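Local atomic coordinates of thermospermine synthase (Medicago truncatula, PDB entry 6BQ3), a protein that probably catalyses the transfer of an aminopropyl group from decarboxylated S-adenosylmethionine to spermidine, yielding thermospermine and S-methyl-5'-thioadenosine. Residues A[54-59]-A[131-136]; A[125-130]-A[156-161]. All coordinates share one frame; numbering follows the deposited sequence.

Contact 1: residues A[54-59]-A[131-136]; sequences SQYQDI and CDIDEE. With DSH (5'-S-(3-aminopropyl)-5'-thioadenosine), chain C.
S54 and Q57 both donate to one carboxylate oxygen, OD2 of D134. The hydroxyl bond, S54 OG to D134 OD2, is very short at 2.5 Å. Q57 NE2 approaches D134 OD2 at 2.8 Å on the side turned away from OD1, 19° out of the carboxylate plane, with the amide and carboxylate planes nearly parallel (3° apart). The second oxygen, OD1, accepts a weak capping bond from E136 N, which places D134 at the N-cap of helix 135-144. S54 OG in turn accepts from Y56 N, an ST turn; with OG held between backbone N and carbonyl carbon (chi1 58°), it can face both partners.

Apolar contact is made by Y56, whose ring lies across I133: CE1 touches I133 CD1 at 3.5 Å, and I133 CG2 sits over one face, toward the rim. I59 CD1 meets E136 CB at 4.0 Å.

The polar chain ends on the ligand. Q57 NE2 also donates to ribose O2' of 5'-S-(3-aminopropyl)-5'-thioadenosine at 3.0 Å. D132 takes both ribose hydroxyls, O2' on OD1 at 2.7 Å and O3' on OD2, while OD1 receives D134 N in an Asx turn and OD2 receives G111 N. I133 CG2 packs on the adenine at C4, 3.6 Å away. An acidic residue at the end of the second strand, gripping the ribose diol, is the hallmark of Rossmann-like nucleoside sites in the spermidine/spermine synthase family.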
loop_
_atom_site.group_PDB
_atom_site.type_symbol
_atom_site.label_atom_id
_atom_site.label_comp_id
_atom_site.label_asym_id
_atom_site.label_seq_id
_atom_site.Cartn_x
_atom_site.Cartn_y
_atom_site.Cartn_z
ATOM N N SER A 54 -16.799 -15.615 15.374
ATOM C CA SER A 54 -17.377 -16.797 15.986
ATOM C C SER A 54 -16.228 -17.754 16.163
ATOM O O SER A 54 -15.099 -17.441 15.802
ATOM C CB SER A 54 -18.429 -17.389 15.052
ATOM O OG SER A 54 -17.836 -17.708 13.806
ATOM N N GLN A 55 -16.512 -18.941 16.672
ATOM C CA GLN A 55 -15.484 -19.985 16.754
ATOM C C GLN A 55 -15.032 -20.511 15.393
ATOM O O GLN A 55 -14.051 -21.237 15.334
ATOM C CB GLN A 55 -15.979 -21.175 17.587
ATOM C CG GLN A 55 -17.035 -22.016 16.886
ATOM C CD GLN A 55 -17.841 -22.855 17.847
ATOM O OE1 GLN A 55 -18.996 -22.543 18.127
ATOM N NE2 GLN A 55 -17.230 -23.916 18.370
ATOM N N TYR A 56 -15.770 -20.196 14.324
ATOM C CA TYR A 56 -15.485 -20.716 12.995
ATOM C C TYR A 56 -14.606 -19.807 12.173
ATOM O O TYR A 56 -13.740 -20.288 11.445
ATOM C CB TYR A 56 -16.797 -21.001 12.257
ATOM C CG TYR A 56 -17.536 -22.139 12.922
ATOM C CD1 TYR A 56 -17.152 -23.466 12.693
ATOM C CD2 TYR A 56 -18.584 -21.893 13.824
ATOM C CE1 TYR A 56 -17.804 -24.515 13.330
ATOM C CE2 TYR A 56 -19.241 -22.938 14.469
ATOM C CZ TYR A 56 -18.854 -24.242 14.210
ATOM O OH TYR A 56 -19.493 -25.278 14.832
ATOM N N GLN A 57 -14.849 -18.502 12.255
ATOM C CA GLN A 57 -14.131 -17.551 11.429
ATOM C C GLN A 57 -14.351 -16.124 11.881
ATOM O O GLN A 57 -15.272 -15.832 12.636
ATOM C CB GLN A 57 -14.616 -17.682 9.985
ATOM C CG GLN A 57 -16.100 -17.365 9.823
ATOM C CD GLN A 57 -16.811 -18.276 8.843
ATOM O OE1 GLN A 57 -16.251 -18.656 7.813
ATOM N NE2 GLN A 57 -18.064 -18.607 9.146
ATOM N N ASP A 58 -13.494 -15.249 11.376
ATOM C CA ASP A 58 -13.690 -13.802 11.462
ATOM C C ASP A 58 -14.720 -13.344 10.465
ATOM O O ASP A 58 -14.731 -13.815 9.336
ATOM C CB ASP A 58 -12.384 -13.058 11.185
ATOM C CG ASP A 58 -11.581 -12.882 12.417
ATOM O OD1 ASP A 58 -10.667 -13.701 12.649
ATOM O OD2 ASP A 58 -11.894 -11.953 13.188
ATOM N N ILE A 59 -15.580 -12.431 10.903
ATOM C CA ILE A 59 -16.685 -11.911 10.118
ATOM C C ILE A 59 -16.509 -10.397 10.124
ATOM O O ILE A 59 -16.135 -9.797 11.160
ATOM C CB ILE A 59 -18.044 -12.275 10.752
ATOM C CG1 ILE A 59 -18.152 -13.793 10.956
ATOM C CG2 ILE A 59 -19.240 -11.749 9.943
ATOM C CD1 ILE A 59 -19.297 -14.206 11.865
ATOM N N CYS A 131 -28.193 -24.829 5.003
ATOM C CA CYS A 131 -27.445 -25.465 6.061
ATOM C C CYS A 131 -26.050 -24.827 6.198
ATOM O O CYS A 131 -25.118 -25.219 5.494
ATOM C CB CYS A 131 -27.328 -26.969 5.822
ATOM S SG CYS A 131 -26.556 -27.777 7.251
ATOM N N ASP A 132 -25.912 -23.857 7.108
ATOM C CA ASP A 132 -24.606 -23.219 7.348
ATOM C C ASP A 132 -24.103 -23.580 8.736
ATOM O O ASP A 132 -24.886 -23.689 9.670
ATOM C CB ASP A 132 -24.728 -21.713 7.200
ATOM C CG ASP A 132 -23.392 -21.039 6.939
ATOM O OD1 ASP A 132 -22.504 -21.086 7.837
ATOM O OD2 ASP A 132 -23.240 -20.449 5.844
ATOM N N ILE A 133 -22.795 -23.743 8.873
ATOM C CA ILE A 133 -22.193 -24.123 10.153
ATOM C C ILE A 133 -22.159 -22.950 11.169
ATOM O O ILE A 133 -22.038 -23.178 12.380
ATOM C CB ILE A 133 -20.807 -24.750 9.890
ATOM C CG1 ILE A 133 -20.373 -25.634 11.052
ATOM C CG2 ILE A 133 -19.763 -23.688 9.550
ATOM C CD1 ILE A 133 -19.111 -26.416 10.729
ATOM N N ASP A 134 -22.317 -21.711 10.678
ATOM C CA ASP A 134 -22.074 -20.506 11.472
ATOM C C ASP A 134 -23.342 -19.644 11.608
ATOM O O ASP A 134 -23.654 -18.792 10.774
ATOM C CB ASP A 134 -20.891 -19.706 10.887
ATOM C CG ASP A 134 -20.253 -18.762 11.908
ATOM O OD1 ASP A 134 -20.933 -18.383 12.879
ATOM O OD2 ASP A 134 -19.060 -18.414 11.747
ATOM N N GLU A 135 -24.037 -19.849 12.723
ATOM C CA GLU A 135 -25.224 -19.071 13.065
ATOM C C GLU A 135 -24.948 -17.554 13.000
ATOM O O GLU A 135 -25.782 -16.770 12.528
ATOM C CB GLU A 135 -25.712 -19.507 14.462
ATOM C CG GLU A 135 -27.012 -18.885 14.901
ATOM C CD GLU A 135 -27.607 -19.576 16.116
ATOM O OE1 GLU A 135 -26.864 -19.861 17.085
ATOM O OE2 GLU A 135 -28.811 -19.837 16.100
ATOM N N GLU A 136 -23.752 -17.151 13.416
ATOM C CA GLU A 136 -23.428 -15.732 13.497
ATOM C C GLU A 136 -23.387 -15.126 12.094
ATOM O O GLU A 136 -23.922 -14.046 11.892
ATOM C CB GLU A 136 -22.142 -15.459 14.323
ATOM C CG GLU A 136 -21.930 -16.307 15.612
ATOM C CD GLU A 136 -23.156 -16.462 16.538
ATOM O OE1 GLU A 136 -24.112 -15.661 16.419
ATOM O OE2 GLU A 136 -23.149 -17.386 17.412
HETATM N N DSH C . -17.524 -18.399 -2.557
HETATM N N1 DSH C . -21.042 -26.806 6.518
HETATM C C2 DSH C . -22.017 -25.800 6.236
HETATM N N3 DSH C . -21.568 -24.432 5.986
HETATM C C4 DSH C . -20.096 -24.106 6.024
HETATM C C5 DSH C . -19.181 -25.069 6.291
HETATM C C6 DSH C . -19.649 -26.509 6.563
HETATM N N6 DSH C . -18.718 -27.574 6.860
HETATM N N7 DSH C . -17.969 -24.501 6.264
HETATM C C8 DSH C . -18.132 -23.188 5.973
HETATM N N9 DSH C . -19.455 -22.937 5.831
HETATM C CA DSH C . -18.527 -18.033 -1.553
HETATM C CB DSH C . -18.379 -18.948 -0.316
HETATM S SD DSH C . -18.212 -18.394 2.439
HETATM C CG DSH C . -19.172 -18.369 0.888
HETATM C "C1'" DSH C . -20.079 -21.781 5.506
HETATM C "C2'" DSH C . -19.487 -20.442 6.108
HETATM O "O2'" DSH C . -20.000 -20.199 7.511
HETATM C "C3'" DSH C . -19.836 -19.555 5.274
HETATM O "O3'" DSH C . -21.215 -19.046 5.417
HETATM C "C4'" DSH C . -19.754 -20.291 3.795
HETATM O "O4'" DSH C . -19.987 -21.559 4.009
HETATM C "C5'" DSH C . -18.391 -20.073 3.171
#

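Contact 2: residues A[125-130]-A[156-161]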
loop_
_atom_site.group_PDB
_atom_site.type_symbol
_atom_site.label_atom_id
_atom_site.label_comp_id
_atom_site.label_asym_id
_atom_site.label_seq_id
_atom_site.Cartn_x
_atom_site.Cartn_y
_atom_site.Cartn_z
ATOM N N ILE A 125 -39.998 -24.349 -6.962
ATOM C CA ILE A 125 -39.325 -24.661 -5.710
ATOM C C ILE A 125 -40.287 -24.500 -4.553
ATOM O O ILE A 125 -40.944 -23.483 -4.469
ATOM C CB ILE A 125 -38.087 -23.772 -5.517
ATOM C CG1 ILE A 125 -37.008 -24.182 -6.520
ATOM C CG2 ILE A 125 -37.544 -23.859 -4.091
ATOM C CD1 ILE A 125 -36.273 -25.446 -6.116
ATOM N N ASP A 126 -40.406 -25.528 -3.703
ATOM C CA ASP A 126 -41.234 -25.419 -2.509
ATOM C C ASP A 126 -40.467 -25.532 -1.209
ATOM O O ASP A 126 -41.034 -25.277 -0.166
ATOM C CB ASP A 126 -42.481 -26.383 -2.541
ATOM C CG ASP A 126 -42.113 -27.881 -2.755
ATOM O OD1 ASP A 126 -41.083 -28.339 -2.205
ATOM O OD2 ASP A 126 -42.892 -28.605 -3.432
ATOM N N LYS A 127 -39.197 -25.907 -1.251
ATOM C CA LYS A 127 -38.410 -26.058 -0.040
ATOM C C LYS A 127 -36.928 -25.783 -0.305
ATOM O O LYS A 127 -36.317 -26.378 -1.199
ATOM C CB LYS A 127 -38.543 -27.465 0.534
ATOM C CG LYS A 127 -38.219 -27.530 2.024
ATOM C CD LYS A 127 -37.360 -28.739 2.375
ATOM C CE LYS A 127 -37.444 -29.050 3.869
ATOM N NZ LYS A 127 -36.523 -30.163 4.266
ATOM N N VAL A 128 -36.357 -24.895 0.486
ATOM C CA VAL A 128 -34.936 -24.628 0.435
ATOM C C VAL A 128 -34.391 -24.797 1.815
ATOM O O VAL A 128 -34.831 -24.143 2.713
ATOM C CB VAL A 128 -34.664 -23.218 -0.058
ATOM C CG1 VAL A 128 -33.149 -22.952 -0.167
ATOM C CG2 VAL A 128 -35.329 -23.011 -1.398
ATOM N N VAL A 129 -33.419 -25.682 1.969
ATOM C CA VAL A 129 -32.689 -25.826 3.223
ATOM C C VAL A 129 -31.339 -25.090 3.095
ATOM O O VAL A 129 -30.525 -25.470 2.270
ATOM C CB VAL A 129 -32.459 -27.304 3.603
ATOM C CG1 VAL A 129 -31.696 -27.408 4.920
ATOM C CG2 VAL A 129 -33.803 -28.046 3.734
ATOM N N MET A 130 -31.159 -24.033 3.897
ATOM C CA MET A 130 -29.873 -23.375 4.080
ATOM C C MET A 130 -29.178 -24.004 5.280
ATOM O O MET A 130 -29.546 -23.770 6.450
ATOM C CB MET A 130 -30.080 -21.883 4.308
ATOM C CG MET A 130 -28.768 -21.115 4.435
ATOM S SD MET A 130 -29.049 -19.628 5.414
ATOM C CE MET A 130 -29.990 -18.724 4.189
ATOM N N ARG A 156 -40.789 -21.004 2.527
ATOM C CA ARG A 156 -40.121 -22.152 1.945
ATOM C C ARG A 156 -38.677 -22.321 2.439
ATOM O O ARG A 156 -38.055 -23.384 2.208
ATOM C CB ARG A 156 -40.098 -22.004 0.438
ATOM C CG ARG A 156 -41.473 -21.937 -0.174
ATOM C CD ARG A 156 -41.380 -21.673 -1.671
ATOM N NE ARG A 156 -40.995 -20.288 -1.941
ATOM C CZ ARG A 156 -40.487 -19.861 -3.096
ATOM N NH1 ARG A 156 -40.318 -20.714 -4.116
ATOM N NH2 ARG A 156 -40.192 -18.575 -3.256
ATOM N N LEU A 157 -38.127 -21.302 3.103
ATOM C CA LEU A 157 -36.709 -21.389 3.510
ATOM C C LEU A 157 -36.631 -22.039 4.874
ATOM O O LEU A 157 -37.298 -21.603 5.778
ATOM C CB LEU A 157 -36.080 -20.014 3.553
ATOM C CG LEU A 157 -34.616 -19.941 3.980
ATOM C CD1 LEU A 157 -33.722 -20.739 3.033
ATOM C CD2 LEU A 157 -34.236 -18.480 3.998
ATOM N N GLU A 158 -35.825 -23.082 5.025
ATOM C CA GLU A 158 -35.520 -23.598 6.355
ATOM C C GLU A 158 -34.034 -23.346 6.622
ATOM O O GLU A 158 -33.182 -23.832 5.871
ATOM C CB GLU A 158 -35.833 -25.084 6.442
ATOM C CG GLU A 158 -35.761 -25.667 7.848
ATOM C CD GLU A 158 -35.829 -27.183 7.832
ATOM O OE1 GLU A 158 -36.321 -27.746 6.827
ATOM O OE2 GLU A 158 -35.363 -27.818 8.806
ATOM N N VAL A 159 -33.740 -22.561 7.658
ATOM C CA VAL A 159 -32.370 -22.361 8.075
ATOM C C VAL A 159 -32.012 -23.463 9.063
ATOM O O VAL A 159 -32.755 -23.735 10.023
ATOM C CB VAL A 159 -32.124 -20.983 8.695
ATOM C CG1 VAL A 159 -30.671 -20.872 9.137
ATOM C CG2 VAL A 159 -32.469 -19.884 7.697
ATOM N N VAL A 160 -30.857 -24.073 8.838
ATOM C CA VAL A 160 -30.350 -25.149 9.679
ATOM C C VAL A 160 -28.940 -24.735 10.058
ATOM O O VAL A 160 -28.142 -24.420 9.173
ATOM C CB VAL A 160 -30.339 -26.464 8.885
ATOM C CG1 VAL A 160 -29.778 -27.614 9.710
ATOM C CG2 VAL A 160 -31.776 -26.819 8.443
ATOM N N ILE A 161 -28.630 -24.697 11.355
ATOM C CA ILE A 161 -27.278 -24.376 11.821
ATOM C C ILE A 161 -26.561 -25.683 12.128
ATOM O O ILE A 161 -26.737 -26.246 13.200
ATOM C CB ILE A 161 -27.297 -23.402 13.030
ATOM C CG1 ILE A 161 -28.073 -22.114 12.656
ATOM C CG2 ILE A 161 -25.876 -23.084 13.548
ATOM C CD1 ILE A 161 -27.651 -21.431 11.355
#
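R156 reaches back along the turn at 125-126 and gives NH1 to I125 O, 2.9 Å away. The oxygen lies in the guanidinium plane, but NH1 stands 39° out of the carbonyl plane. The bend at chi3 (-73°) turns the guanidinium toward this carbonyl, while R156 CG rests on D126 O at 3.4 Å. The other branch of R156, NH2, forms a salt bridge with D154 and donates to L120 O. The carbonyl of R156 accepts V128 N, the first bond of a parallel strand pair in which 157-161 forms the outermost strand of the Rossmann-like sheet, beside 127-132. E158 N to V128 O, M130 N to E158 O and V160 N to M130 O continue the pairing. M130, level with V159, extends on the face that carries V128, L157 and V159: its CB meets L157 CD1 at 4.0 Å and its SD lies beside V159 CG2 at 4.1 Å. E158 projects from the opposite face alongside V129. With CG trans to its backbone N (chi1 -171°) and the chain extended, E158 brings OE1 to K127 NZ in a 3.5 Å salt bridge. V129 CG1 touches V160 CG2 on that face at 3.6 Å.

Contacts 1 and 2 lie about 18 Å apart, centre to centre, and share strand 127-132: contact 2 uses its first part, contact 1 its C-terminal end and the turn into helix 135-144. Their segments alternate along the chain, in the order 54-59, 125-130, 131-136, 156-161. A probable hydrogen bond from D132 N to V160 O, with I161 packed on E135, joins them directly. Contact 2 pairs neighbouring strands of the mixed sheet, 157-161 being an outermost one, whereas contact 1 brings 54-59, from the tetramerisation-family region, onto the loop and helix start after strand 127-132. The paired strands thus lead to the nucleoside site, to which the N-terminal region contributes Q57, with D163, A164 and P190 adding further bonds.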